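Local coordinates for protein putative TIM-barrel metal-dependent hydrolase (Mycobacterium avium subsp. paratuberculosis S397, PDB 4DZI) that is probably a metal-dependent hydrolase of the amidohydrolase superfamily, with a two-metal site that can hold cadmium, at residues S291-S296 with G354-H359. Numbering follows the deposited sequence.
Sequences SIENGS and GSDWPH. With CD (cadmium ion), chain P; CD (cadmium ion), chain Q.
E293 and D356 meet carboxylate to carboxylate across two cadmium ions, the binuclear metal site of an amidohydrolase TIM barrel. E293 follows directly on strand 289-292, while D356 sits in the loop between helices 339-346 and 378-393. The two side chains cross at about a right angle, and their carboxylate planes are turned 59° apart. E293 OE2 and D356 OD1 come within 2.7 Å of each other with no hydrogen bond between them; the two shared ions hold the oxygens this close. Each of these oxygens bridges both ions. E293 OE2 lies 2.2 Å from the cadmium of chain Q, and E293 OE1 completes a two-oxygen grip on the cadmium of chain P. D356 grips the chain P ion through both oxygens too, but unevenly, D356 OD1 standing off at 2.7 Å from that cadmium and OD2 closer. E293 reaches the pair on an extended chain, CG anti to the backbone N (chi1 -151°) and the carboxylate carbon carried straight on past CG. H359 serves the chain P ion alone; its ring NE2 is tied to T123, which helps fix the ring's rotation. E361 and a water also bind the chain P ion, whereas D13, H15 and H230 bind the chain Q ion. A backbone bond from H359 N to D356 O spans the cis peptide before P358, and H359 ND1 binds the chain P cadmium at 2.3 Å.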
ATOM      1  N   SER C 291      -5.907  17.115   2.490  1.00  9.41           N
ATOM      2  CA  SER C 291      -4.665  16.390   2.177  1.00  9.57           C
ATOM      3  C   SER C 291      -3.732  17.305   1.409  1.00 11.07           C
ATOM      4  O   SER C 291      -4.126  17.850   0.371  1.00 11.73           O
ATOM      5  CB  SER C 291      -5.020  15.152   1.328  1.00  9.95           C
ATOM      6  OG  SER C 291      -3.844  14.579   0.769  1.00 12.33           O
ATOM      7  N   ILE C 292      -2.525  17.519   1.934  1.00 10.34           N
ATOM      8  CA  ILE C 292      -1.559  18.417   1.283  1.00  9.17           C
ATOM      9  C   ILE C 292      -0.247  17.683   0.955  1.00 10.69           C
ATOM     10  O   ILE C 292       0.349  17.042   1.825  1.00 11.69           O
ATOM     11  CB  ILE C 292      -1.261  19.629   2.210  1.00 11.17           C
ATOM     12  CG1 ILE C 292      -2.574  20.243   2.746  1.00 13.13           C
ATOM     13  CG2 ILE C 292      -0.392  20.663   1.482  1.00 11.05           C
ATOM     14  CD1 ILE C 292      -2.377  21.384   3.738  1.00 16.46           C
ATOM     15  N   GLU C 293       0.188  17.814  -0.295  1.00 10.75           N
ATOM     16  CA  GLU C 293       1.443  17.207  -0.792  1.00 12.40           C
ATOM     17  C   GLU C 293       1.454  15.696  -0.709  1.00 13.87           C
ATOM     18  O   GLU C 293       2.517  15.084  -0.623  1.00 13.44           O
ATOM     19  CB  GLU C 293       2.721  17.809  -0.133  1.00  9.60           C
ATOM     20  CG  GLU C 293       3.922  17.731  -1.105  1.00 12.12           C
ATOM     21  CD  GLU C 293       5.243  18.258  -0.590  1.00 19.02           C
ATOM     22  OE1 GLU C 293       6.280  17.794  -1.094  1.00 14.49           O
ATOM     23  OE2 GLU C 293       5.250  19.115   0.319  1.00 12.16           O
ATOM     24  N   ASN C 294       0.273  15.100  -0.790  1.00 10.94           N
ATOM     25  CA  ASN C 294       0.224  13.634  -0.816  1.00 11.08           C
ATOM     26  C   ASN C 294      -0.219  13.079  -2.174  1.00 12.10           C
ATOM     27  O   ASN C 294      -0.368  11.841  -2.314  1.00 12.80           O
ATOM     28  CB  ASN C 294      -0.756  13.188   0.259  1.00 11.00           C
ATOM     29  CG  ASN C 294      -0.360  13.701   1.637  1.00 10.13           C
ATOM     30  OD1 ASN C 294       0.785  13.562   2.041  1.00 12.48           O
ATOM     31  ND2 ASN C 294      -1.312  14.329   2.337  1.00 13.55           N
ATOM     32  N   GLY C 295      -0.452  13.961  -3.165  1.00 13.17           N
ATOM     33  CA  GLY C 295      -1.031  13.585  -4.484  1.00 13.16           C
ATOM     34  C   GLY C 295      -2.537  13.366  -4.343  1.00  9.68           C
ATOM     35  O   GLY C 295      -3.082  13.480  -3.262  1.00 14.59           O
ATOM     36  N   SER C 296      -3.187  12.965  -5.435  1.00 14.02           N
ATOM     37  CA  SER C 296      -4.601  12.647  -5.394  1.00 13.28           C
ATOM     38  C   SER C 296      -4.807  11.258  -5.963  1.00 11.81           C
ATOM     39  O   SER C 296      -5.919  10.782  -5.983  1.00 13.01           O
ATOM     40  CB  SER C 296      -5.440  13.660  -6.213  1.00 11.91           C
ATOM     41  OG  SER C 296      -5.122  13.636  -7.606  1.00 16.00           O
ATOM     42  N   GLY C 354      -2.098  24.090  -4.610  1.00 13.73           N
ATOM     43  CA  GLY C 354      -0.990  24.265  -3.656  1.00 12.75           C
ATOM     44  C   GLY C 354       0.300  24.142  -4.481  1.00 17.67           C
ATOM     45  O   GLY C 354       0.419  23.258  -5.325  1.00 18.91           O
ATOM     46  N   SER C 355       1.257  25.030  -4.254  1.00 12.39           N
ATOM     47  CA  SER C 355       2.475  25.053  -5.059  1.00 11.98           C
ATOM     48  C   SER C 355       3.667  24.341  -4.407  1.00 13.26           C
ATOM     49  O   SER C 355       4.595  23.927  -5.121  1.00 16.05           O
ATOM     50  CB  SER C 355       2.915  26.510  -5.282  1.00 14.11           C
ATOM     51  OG  SER C 355       3.280  27.074  -4.033  1.00 13.16           O
ATOM     52  N   ASP C 356       3.649  24.215  -3.078  1.00 12.81           N
ATOM     53  CA  ASP C 356       4.762  23.659  -2.300  1.00 11.42           C
ATOM     54  C   ASP C 356       5.975  24.548  -2.362  1.00 13.01           C
ATOM     55  O   ASP C 356       7.093  24.100  -2.155  1.00 14.89           O
ATOM     56  CB  ASP C 356       5.143  22.251  -2.793  1.00 15.01           C
ATOM     57  CG  ASP C 356       5.983  21.469  -1.777  1.00 11.91           C
ATOM     58  OD1 ASP C 356       5.848  21.639  -0.554  1.00 14.67           O
ATOM     59  OD2 ASP C 356       6.762  20.617  -2.248  1.00 16.39           O
ATOM     60  N   TRP C 357       5.763  25.820  -2.669  1.00 11.50           N
ATOM     61  CA  TRP C 357       6.904  26.745  -2.673  1.00  9.78           C
ATOM     62  C   TRP C 357       7.438  27.001  -1.279  1.00  9.88           C
ATOM     63  O   TRP C 357       6.679  27.162  -0.331  1.00 11.65           O
ATOM     64  CB  TRP C 357       6.405  28.049  -3.327  1.00 12.33           C
ATOM     65  CG  TRP C 357       7.542  28.927  -3.779  1.00 12.37           C
ATOM     66  CD1 TRP C 357       8.182  28.913  -5.014  1.00 16.34           C
ATOM     67  CD2 TRP C 357       8.215  29.985  -3.019  1.00 12.15           C
ATOM     68  NE1 TRP C 357       9.188  29.867  -5.061  1.00 13.01           N
ATOM     69  CE2 TRP C 357       9.268  30.517  -3.895  1.00 11.88           C
ATOM     70  CE3 TRP C 357       8.082  30.506  -1.736  1.00 13.67           C
ATOM     71  CZ2 TRP C 357      10.117  31.553  -3.488  1.00 14.32           C
ATOM     72  CZ3 TRP C 357       8.934  31.551  -1.350  1.00 16.73           C
ATOM     73  CH2 TRP C 357       9.943  32.040  -2.207  1.00 14.24           C
ATOM     74  N   PRO C 358       8.778  27.065  -1.091  1.00 12.48           N
ATOM     75  CA  PRO C 358       9.871  27.099  -2.044  1.00 12.43           C
ATOM     76  C   PRO C 358      10.584  25.761  -2.197  1.00 13.37           C
ATOM     77  O   PRO C 358      11.736  25.744  -2.583  1.00 12.97           O
ATOM     78  CB  PRO C 358      10.845  28.037  -1.347  1.00 11.99           C
ATOM     79  CG  PRO C 358      10.746  27.655   0.072  1.00 14.27           C
ATOM     80  CD  PRO C 358       9.262  27.398   0.268  1.00 15.24           C
ATOM     81  N   HIS C 359       9.927  24.641  -1.897  1.00 12.02           N
ATOM     82  CA  HIS C 359      10.671  23.371  -1.994  1.00 11.67           C
ATOM     83  C   HIS C 359      11.159  23.017  -3.376  1.00 18.19           C
ATOM     84  O   HIS C 359      10.597  23.419  -4.368  1.00 16.11           O
ATOM     85  CB  HIS C 359       9.771  22.233  -1.464  1.00 12.24           C
ATOM     86  CG  HIS C 359       9.648  22.190   0.042  1.00 11.59           C
ATOM     87  ND1 HIS C 359       8.908  21.225   0.699  1.00 11.53           N
ATOM     88  CD2 HIS C 359      10.223  22.970   1.023  1.00 11.93           C
ATOM     89  CE1 HIS C 359       9.019  21.412   2.015  1.00 11.43           C
ATOM     90  NE2 HIS C 359       9.843  22.467   2.218  1.00 14.54           N
TER
HETATM   91 CD    CD P 501       7.604  19.607  -0.306  1.00 14.22          CD
HETATM   92 CD    CD Q 502       4.292  20.970   1.022  1.00 12.10          CD
HETATM   93  O   HOH W   1       8.003  18.259   1.743  1.00 15.79           O